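Local atomic coordinates of manganese-containing pseudocatalase (Thermus thermophilus, PDB entry 2V8T), a protein that probably breaks down hydrogen peroxide as a catalase, using a pair of manganese ions bound in each of its subunits. Residues K16-A28 and G105-I117. Numbering follows the deposited sequence.
Sequences KEQDPNAAAAVQA and GFAKDVRNAAHFI. With SO4 (sulfate ion), chain H.
Asn-21 OD1 takes a nearly straight hydrogen bond from Arg-111 N (2.9 Å, 174° at the hydrogen), the donor tilted modestly from the amide plane. A second such bond runs from His-115 NE2 to Gln-27 OE1 at 2.8 Å; the oxygen lies in the imidazole plane, and the amide is turned 37° from the ring. A bend at chi2 (-76°) turns the Gln-27 amide so that OE1 meets NE2, with CG 3.6 Å from His-115 NE2, while Gln-27 NE2 is held by Leu-124 O and Met-126 O. Asn-112 OD1 caps His-115 N, and its ND2 sits over one face of the imidazole, 3.5 Å above the plane near the ring centre.

Waters fill in the polar seam. Water 1 links Asn-21 OD1 to Asn-112 N, water 4 bridges Asn-21 ND2 and Asp-109 O, and water 3 joins Asn-21 O to Arg-111 NH1. A leucine in place of Asn-21 would probably leave the Arg-111 amide without its direct acceptor and break the water links through OD1 and ND2.

Apolar packing centres on Pro-20, whose CB meets Val-110 CG1 at 3.6 Å and whose CG approaches Phe-106 CE1 at 3.9 Å. Ala-24 CB rests on Asn-112 CB, also 3.9 Å away.

Asp-19 N-caps helix 20-26 through Ala-22 N and forms a salt bridge with Lys-108 of a neighbouring subunit; Arg-111 NH2 donates to the carbonyl oxygen of Arg-111 of that same neighbour. The contact thus ties the short helix and a long connecting loop to a subunit interface, while Ala-23, Gln-27 and His-115 pack against helix 57-85, the member of the ferritin-like helical bundle that carries the manganese ligands Glu-70 and His-73.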
ATOM      1  N   LYS A  16     -34.984   7.788  -4.535  1.00 11.14           N
ATOM      2  CA  LYS A  16     -35.754   7.782  -5.784  1.00 11.61           C
ATOM      3  C   LYS A  16     -35.074   7.046  -6.903  1.00 11.07           C
ATOM      4  O   LYS A  16     -35.746   6.460  -7.768  1.00 13.02           O
ATOM      5  CB  LYS A  16     -36.075   9.199  -6.191  1.00 12.16           C
ATOM      6  CG  LYS A  16     -37.036   9.921  -5.271  1.00 14.11           C
ATOM      7  CD  LYS A  16     -37.277  11.398  -5.644  1.00 17.23           C
ATOM      8  CE  LYS A  16     -36.062  12.294  -5.383  1.00 22.23           C
ATOM      9  NZ  LYS A  16     -36.224  13.720  -5.868  1.00 23.33           N
ATOM     10  N   GLU A  17     -33.734   7.049  -6.958  1.00 10.87           N
ATOM     11  CA  GLU A  17     -32.985   6.395  -8.011  1.00 11.10           C
ATOM     12  C   GLU A  17     -31.524   6.261  -7.551  1.00  9.47           C
ATOM     13  O   GLU A  17     -31.115   6.896  -6.575  1.00  9.63           O
ATOM     14  CB  GLU A  17     -33.085   7.059  -9.368  1.00 12.50           C
ATOM     15  CG  GLU A  17     -32.499   8.374  -9.356  1.00 13.84           C
ATOM     16  CD  GLU A  17     -32.661   9.076 -10.750  1.00 17.59           C
ATOM     17  OE1 GLU A  17     -33.127   8.459 -11.726  1.00 24.98           O
ATOM     18  OE2 GLU A  17     -32.280  10.237 -10.852  1.00 23.45           O
ATOM     19  N   GLN A  18     -30.764   5.495  -8.275  1.00  9.82           N
ATOM     20  CA  GLN A  18     -29.379   5.296  -7.946  1.00  8.90           C
ATOM     21  C   GLN A  18     -28.618   6.627  -8.020  1.00  8.13           C
ATOM     22  O   GLN A  18     -28.865   7.459  -8.893  1.00  9.47           O
ATOM     23  CB  GLN A  18     -28.628   4.345  -8.932  0.70  9.97           C
ATOM     24  CG  GLN A  18     -29.081   2.958  -8.800  0.70  8.90           C
ATOM     25  CD  GLN A  18     -28.755   2.113 -10.035  0.70  9.73           C
ATOM     26  OE1 GLN A  18     -29.289   2.399 -11.127  0.70 11.21           O
ATOM     27  NE2 GLN A  18     -27.878   1.147  -9.910  0.70  9.88           N
ATOM     28  N   ASP A  19     -27.622   6.756  -7.130  1.00  7.82           N
ATOM     29  CA  ASP A  19     -26.750   7.933  -7.105  1.00  7.91           C
ATOM     30  C   ASP A  19     -25.340   7.448  -6.821  1.00  7.27           C
ATOM     31  O   ASP A  19     -24.862   7.450  -5.666  1.00  7.74           O
ATOM     32  CB  ASP A  19     -27.215   8.961  -6.103  1.00  8.50           C
ATOM     33  CG  ASP A  19     -26.440  10.289  -6.243  1.00  9.14           C
ATOM     34  OD1 ASP A  19     -25.321  10.307  -6.798  1.00  9.51           O
ATOM     35  OD2 ASP A  19     -27.005  11.300  -5.737  1.00 10.77           O
ATOM     36  N   PRO A  20     -24.621   7.002  -7.869  1.00  7.21           N
ATOM     37  CA  PRO A  20     -23.293   6.438  -7.677  1.00  7.03           C
ATOM     38  C   PRO A  20     -22.332   7.382  -6.979  1.00  6.68           C
ATOM     39  O   PRO A  20     -21.609   6.977  -6.070  1.00  6.80           O
ATOM     40  CB  PRO A  20     -22.843   6.085  -9.115  1.00  7.45           C
ATOM     41  CG  PRO A  20     -24.165   5.769  -9.824  1.00  8.38           C
ATOM     42  CD  PRO A  20     -25.115   6.822  -9.260  1.00  7.61           C
ATOM     43  N   ASN A  21     -22.256   8.644  -7.432  1.00  6.68           N
ATOM     44  CA  ASN A  21     -21.279   9.535  -6.836  1.00  6.63           C
ATOM     45  C   ASN A  21     -21.612   9.878  -5.374  1.00  6.74           C
ATOM     46  O   ASN A  21     -20.703  10.091  -4.563  1.00  7.19           O
ATOM     47  CB  ASN A  21     -21.049  10.781  -7.672  1.00  7.04           C
ATOM     48  CG  ASN A  21     -20.284  10.494  -8.954  1.00  7.12           C
ATOM     49  OD1 ASN A  21     -19.728   9.391  -9.140  1.00  7.85           O
ATOM     50  ND2 ASN A  21     -20.189  11.501  -9.811  1.00  8.57           N
ATOM     51  N   ALA A  22     -22.905   9.921  -5.011  1.00  6.95           N
ATOM     52  CA  ALA A  22     -23.239  10.042  -3.585  1.00  6.98           C
ATOM     53  C   ALA A  22     -22.688   8.839  -2.809  1.00  6.67           C
ATOM     54  O   ALA A  22     -22.104   9.003  -1.733  1.00  7.19           O
ATOM     55  CB  ALA A  22     -24.720  10.171  -3.378  1.00  7.86           C
ATOM     56  N   ALA A  23     -22.890   7.634  -3.345  1.00  6.73           N
ATOM     57  CA  ALA A  23     -22.360   6.437  -2.696  1.00  6.64           C
ATOM     58  C   ALA A  23     -20.836   6.537  -2.518  1.00  6.48           C
ATOM     59  O   ALA A  23     -20.280   6.144  -1.497  1.00  6.83           O
ATOM     60  CB  ALA A  23     -22.730   5.204  -3.494  1.00  7.31           C
ATOM     61  N   ALA A  24     -20.144   7.017  -3.572  1.00  6.63           N
ATOM     62  CA  ALA A  24     -18.683   7.134  -3.528  1.00  6.88           C
ATOM     63  C   ALA A  24     -18.237   8.084  -2.445  1.00  6.76           C
ATOM     64  O   ALA A  24     -17.204   7.853  -1.810  1.00  8.92           O
ATOM     65  CB  ALA A  24     -18.154   7.573  -4.894  1.00  7.58           C
ATOM     66  N   ALA A  25     -18.987   9.184  -2.211  1.00  6.65           N
ATOM     67  CA  ALA A  25     -18.632  10.124  -1.161  1.00  6.81           C
ATOM     68  C   ALA A  25     -18.882   9.498   0.239  1.00  6.55           C
ATOM     69  O   ALA A  25     -18.073   9.609   1.145  1.00  6.89           O
ATOM     70  CB  ALA A  25     -19.435  11.421  -1.315  1.00  7.77           C
ATOM     71  N   VAL A  26     -20.049   8.845   0.369  1.00  6.55           N
ATOM     72  CA  VAL A  26     -20.401   8.211   1.635  1.00  6.24           C
ATOM     73  C   VAL A  26     -19.403   7.110   2.012  1.00  6.25           C
ATOM     74  O   VAL A  26     -19.192   6.838   3.194  1.00  6.47           O
ATOM     75  CB  VAL A  26     -21.878   7.728   1.626  1.00  6.59           C
ATOM     76  CG1 VAL A  26     -22.205   6.953   2.900  1.00  7.38           C
ATOM     77  CG2 VAL A  26     -22.808   8.939   1.489  1.00  7.82           C
ATOM     78  N   GLN A  27     -18.732   6.504   1.011  1.00  6.24           N
ATOM     79  CA  GLN A  27     -17.664   5.563   1.330  1.00  6.23           C
ATOM     80  C   GLN A  27     -16.620   6.139   2.278  1.00  6.13           C
ATOM     81  O   GLN A  27     -16.029   5.379   3.045  1.00  6.26           O
ATOM     82  CB  GLN A  27     -16.987   5.040   0.059  1.00  6.37           C
ATOM     83  CG  GLN A  27     -17.769   3.995  -0.715  1.00  6.57           C
ATOM     84  CD  GLN A  27     -17.808   2.586  -0.164  1.00  6.20           C
ATOM     85  OE1 GLN A  27     -18.524   1.726  -0.727  1.00  6.45           O
ATOM     86  NE2 GLN A  27     -17.073   2.282   0.895  1.00  6.55           N
ATOM     87  N   ALA A  28     -16.330   7.449   2.217  1.00  6.34           N
ATOM     88  CA  ALA A  28     -15.374   7.998   3.177  1.00  6.62           C
ATOM     89  C   ALA A  28     -15.752   7.687   4.618  1.00  6.32           C
ATOM     90  O   ALA A  28     -14.891   7.538   5.488  1.00  7.33           O
ATOM     91  CB  ALA A  28     -15.256   9.526   3.031  1.00  7.65           C
ATOM     92  N   GLY A 105     -23.703   1.196 -18.828  1.00  9.21           N
ATOM     93  CA  GLY A 105     -22.955   2.250 -19.486  1.00  9.18           C
ATOM     94  C   GLY A 105     -22.703   3.459 -18.611  1.00  9.24           C
ATOM     95  O   GLY A 105     -21.593   4.058 -18.663  1.00  9.52           O
ATOM     96  N   PHE A 106     -23.675   3.831 -17.807  1.00  9.27           N
ATOM     97  CA  PHE A 106     -23.478   4.993 -16.916  1.00  9.52           C
ATOM     98  C   PHE A 106     -22.268   4.835 -16.011  1.00  9.05           C
ATOM     99  O   PHE A 106     -21.614   5.822 -15.632  1.00  9.52           O
ATOM    100  CB  PHE A 106     -24.747   5.213 -16.060  1.00 10.76           C
ATOM    101  CG  PHE A 106     -25.003   4.145 -15.040  1.00 10.39           C
ATOM    102  CD1 PHE A 106     -24.504   4.250 -13.744  1.00 11.28           C
ATOM    103  CD2 PHE A 106     -25.668   2.957 -15.360  1.00 11.41           C
ATOM    104  CE1 PHE A 106     -24.648   3.262 -12.825  1.00 12.93           C
ATOM    105  CE2 PHE A 106     -25.830   1.951 -14.429  1.00 12.03           C
ATOM    106  CZ  PHE A 106     -25.318   2.098 -13.181  1.00 13.11           C
ATOM    107  N   ALA A 107     -21.988   3.597 -15.623  1.00  8.23           N
ATOM    108  CA  ALA A 107     -20.943   3.345 -14.644  1.00  8.43           C
ATOM    109  C   ALA A 107     -19.559   3.605 -15.205  1.00  8.70           C
ATOM    110  O   ALA A 107     -18.607   3.791 -14.441  1.00  9.78           O
ATOM    111  CB  ALA A 107     -21.056   1.930 -14.115  1.00 10.14           C
ATOM    112  N   LYS A 108     -19.418   3.656 -16.538  1.00  8.57           N
ATOM    113  CA  LYS A 108     -18.157   3.989 -17.144  1.00  8.60           C
ATOM    114  C   LYS A 108     -17.647   5.356 -16.685  1.00  8.01           C
ATOM    115  O   LYS A 108     -16.431   5.613 -16.694  1.00  8.73           O
ATOM    116  CB  LYS A 108     -18.305   3.958 -18.700  1.00 10.28           C
ATOM    117  CG  LYS A 108     -16.991   3.882 -19.442  1.00 11.74           C
ATOM    118  CD  LYS A 108     -17.195   3.988 -20.932  1.00 10.99           C
ATOM    119  CE  LYS A 108     -17.481   5.355 -21.381  1.00 13.04           C
ATOM    120  NZ  LYS A 108     -17.539   5.556 -22.885  1.00 13.43           N
ATOM    121  N   ASP A 109     -18.559   6.258 -16.362  1.00  7.95           N
ATOM    122  CA  ASP A 109     -18.230   7.671 -16.153  1.00  7.80           C
ATOM    123  C   ASP A 109     -18.327   8.115 -14.692  1.00  8.21           C
ATOM    124  O   ASP A 109     -18.030   9.280 -14.404  1.00 10.22           O
ATOM    125  CB  ASP A 109     -19.142   8.537 -17.031  1.00  9.28           C
ATOM    126  CG  ASP A 109     -18.929   8.310 -18.488  1.00  9.81           C
ATOM    127  OD1 ASP A 109     -17.782   8.151 -18.923  1.00 10.12           O
ATOM    128  OD2 ASP A 109     -19.936   8.340 -19.241  1.00 14.24           O
ATOM    129  N   VAL A 110     -18.737   7.255 -13.774  1.00  7.35           N
ATOM    130  CA  VAL A 110     -18.861   7.633 -12.369  1.00  7.73           C
ATOM    131  C   VAL A 110     -17.484   7.656 -11.721  1.00  7.15           C
ATOM    132  O   VAL A 110     -16.516   7.121 -12.251  1.00  8.20           O
ATOM    133  CB  VAL A 110     -19.825   6.675 -11.620  1.00  9.02           C
ATOM    134  CG1 VAL A 110     -21.213   6.719 -12.256  1.00 10.97           C
ATOM    135  CG2 VAL A 110     -19.263   5.272 -11.471  1.00 10.29           C
ATOM    136  N   ARG A 111     -17.394   8.254 -10.533  1.00  7.03           N
ATOM    137  CA  ARG A 111     -16.104   8.295  -9.833  1.00  6.97           C
ATOM    138  C   ARG A 111     -15.612   6.885  -9.495  1.00  6.66           C
ATOM    139  O   ARG A 111     -14.436   6.553  -9.730  1.00  7.53           O
ATOM    140  CB  ARG A 111     -16.180   9.122  -8.569  1.00  6.96           C
ATOM    141  CG  ARG A 111     -16.396  10.621  -8.813  1.00  6.85           C
ATOM    142  CD  ARG A 111     -16.412  11.406  -7.509  1.00  7.17           C
ATOM    143  NE  ARG A 111     -15.087  11.446  -6.883  1.00  6.86           N
ATOM    144  CZ  ARG A 111     -14.698  10.763  -5.817  1.00  6.92           C
ATOM    145  NH1 ARG A 111     -15.553  10.162  -5.016  1.00  7.38           N
ATOM    146  NH2 ARG A 111     -13.386  10.727  -5.550  1.00  7.71           N
ATOM    147  N   ASN A 112     -16.498   6.083  -8.913  1.00  6.91           N
ATOM    148  CA  ASN A 112     -16.133   4.782  -8.357  1.00  6.74           C
ATOM    149  C   ASN A 112     -16.713   3.669  -9.229  1.00  6.86           C
ATOM    150  O   ASN A 112     -17.853   3.235  -9.070  1.00  7.65           O
ATOM    151  CB  ASN A 112     -16.582   4.656  -6.899  1.00  7.04           C
ATOM    152  CG  ASN A 112     -16.120   3.381  -6.263  1.00  7.28           C
ATOM    153  OD1 ASN A 112     -15.929   2.362  -6.940  1.00  7.75           O
ATOM    154  ND2 ASN A 112     -15.963   3.378  -4.935  1.00  8.30           N
ATOM    155  N   ALA A 113     -15.924   3.236 -10.207  1.00  6.83           N
ATOM    156  CA  ALA A 113     -16.323   2.130 -11.060  1.00  7.52           C
ATOM    157  C   ALA A 113     -16.238   0.791 -10.303  1.00  6.83           C
ATOM    158  O   ALA A 113     -16.914  -0.165 -10.707  1.00  7.61           O
ATOM    159  CB  ALA A 113     -15.444   2.098 -12.336  1.00 10.01           C
ATOM    160  N   ALA A 114     -15.407   0.694  -9.282  1.00  7.04           N
ATOM    161  CA  ALA A 114     -15.265  -0.543  -8.524  1.00  7.10           C
ATOM    162  C   ALA A 114     -16.593  -1.003  -7.930  1.00  6.41           C
ATOM    163  O   ALA A 114     -16.828  -2.208  -7.845  1.00  6.76           O
ATOM    164  CB  ALA A 114     -14.210  -0.406  -7.446  1.00  8.21           C
ATOM    165  N   HIS A 115     -17.456  -0.066  -7.519  1.00  6.37           N
ATOM    166  CA  HIS A 115     -18.780  -0.421  -7.024  1.00  6.21           C
ATOM    167  C   HIS A 115     -19.543  -1.335  -7.960  1.00  6.28           C
ATOM    168  O   HIS A 115     -20.403  -2.086  -7.514  1.00  7.27           O
ATOM    169  CB  HIS A 115     -19.617   0.856  -6.816  1.00  6.48           C
ATOM    170  CG  HIS A 115     -19.380   1.547  -5.538  1.00  6.30           C
ATOM    171  ND1 HIS A 115     -19.609   2.918  -5.428  1.00  6.74           N
ATOM    172  CD2 HIS A 115     -19.068   1.049  -4.311  1.00  6.33           C
ATOM    173  CE1 HIS A 115     -19.424   3.198  -4.139  1.00  6.75           C
ATOM    174  NE2 HIS A 115     -19.097   2.105  -3.426  1.00  6.49           N
ATOM    175  N   PHE A 116     -19.278  -1.204  -9.289  1.00  6.53           N
ATOM    176  CA  PHE A 116     -20.010  -1.909 -10.326  1.00  6.85           C
ATOM    177  C   PHE A 116     -19.222  -3.061 -10.956  1.00  7.02           C
ATOM    178  O   PHE A 116     -19.808  -3.862 -11.665  1.00  9.08           O
ATOM    179  CB  PHE A 116     -20.458  -0.913 -11.400  1.00  7.43           C
ATOM    180  CG  PHE A 116     -21.373   0.119 -10.850  1.00  7.68           C
ATOM    181  CD1 PHE A 116     -22.747  -0.195 -10.776  1.00 11.95           C
ATOM    182  CD2 PHE A 116     -20.916   1.323 -10.405  1.00  9.54           C
ATOM    183  CE1 PHE A 116     -23.647   0.647 -10.218  1.00 14.87           C
ATOM    184  CE2 PHE A 116     -21.834   2.221  -9.790  1.00 13.58           C
ATOM    185  CZ  PHE A 116     -23.194   1.829  -9.720  1.00 15.30           C
ATOM    186  N   ILE A 117     -17.915  -3.115 -10.748  1.00  8.25           N
ATOM    187  CA  ILE A 117     -17.051  -4.179 -11.278  1.00  8.47           C
ATOM    188  C   ILE A 117     -16.716  -5.184 -10.180  1.00  8.57           C
ATOM    189  O   ILE A 117     -17.073  -6.350 -10.264  1.00 13.04           O
ATOM    190  CB  ILE A 117     -15.778  -3.594 -11.935  1.00  7.81           C
ATOM    191  CG1 ILE A 117     -16.114  -2.614 -13.063  1.00  8.39           C
ATOM    192  CG2 ILE A 117     -14.880  -4.747 -12.402  1.00  8.75           C
ATOM    193  CD1 ILE A 117     -14.925  -1.810 -13.548  1.00  8.88           C
TER
HETATM  194  S   SO4 H1308     -32.807  10.664  -3.679  0.95 10.88           S
HETATM  195  O1  SO4 H1308     -32.718  10.386  -5.121  0.95 12.79           O
HETATM  196  O2  SO4 H1308     -34.107  10.218  -3.201  0.95 11.70           O
HETATM  197  O3  SO4 H1308     -31.759   9.919  -2.979  0.95 10.16           O
HETATM  198  O4  SO4 H1308     -32.640  12.093  -3.438  0.95 13.01           O
HETATM  199  O   HOH W   1     -19.059   6.881  -8.113  1.00  7.72           O
HETATM  200  O   HOH W   2     -20.134   4.427  -7.780  1.00  8.28           O
HETATM  201  O   HOH W   3     -18.193  11.353  -4.681  1.00  8.46           O
HETATM  202  O   HOH W   4     -18.657  11.180 -12.396  0.50 24.43           O
HETATM  203  O   HOH W   5     -15.567   5.675  -3.219  1.00  9.30           O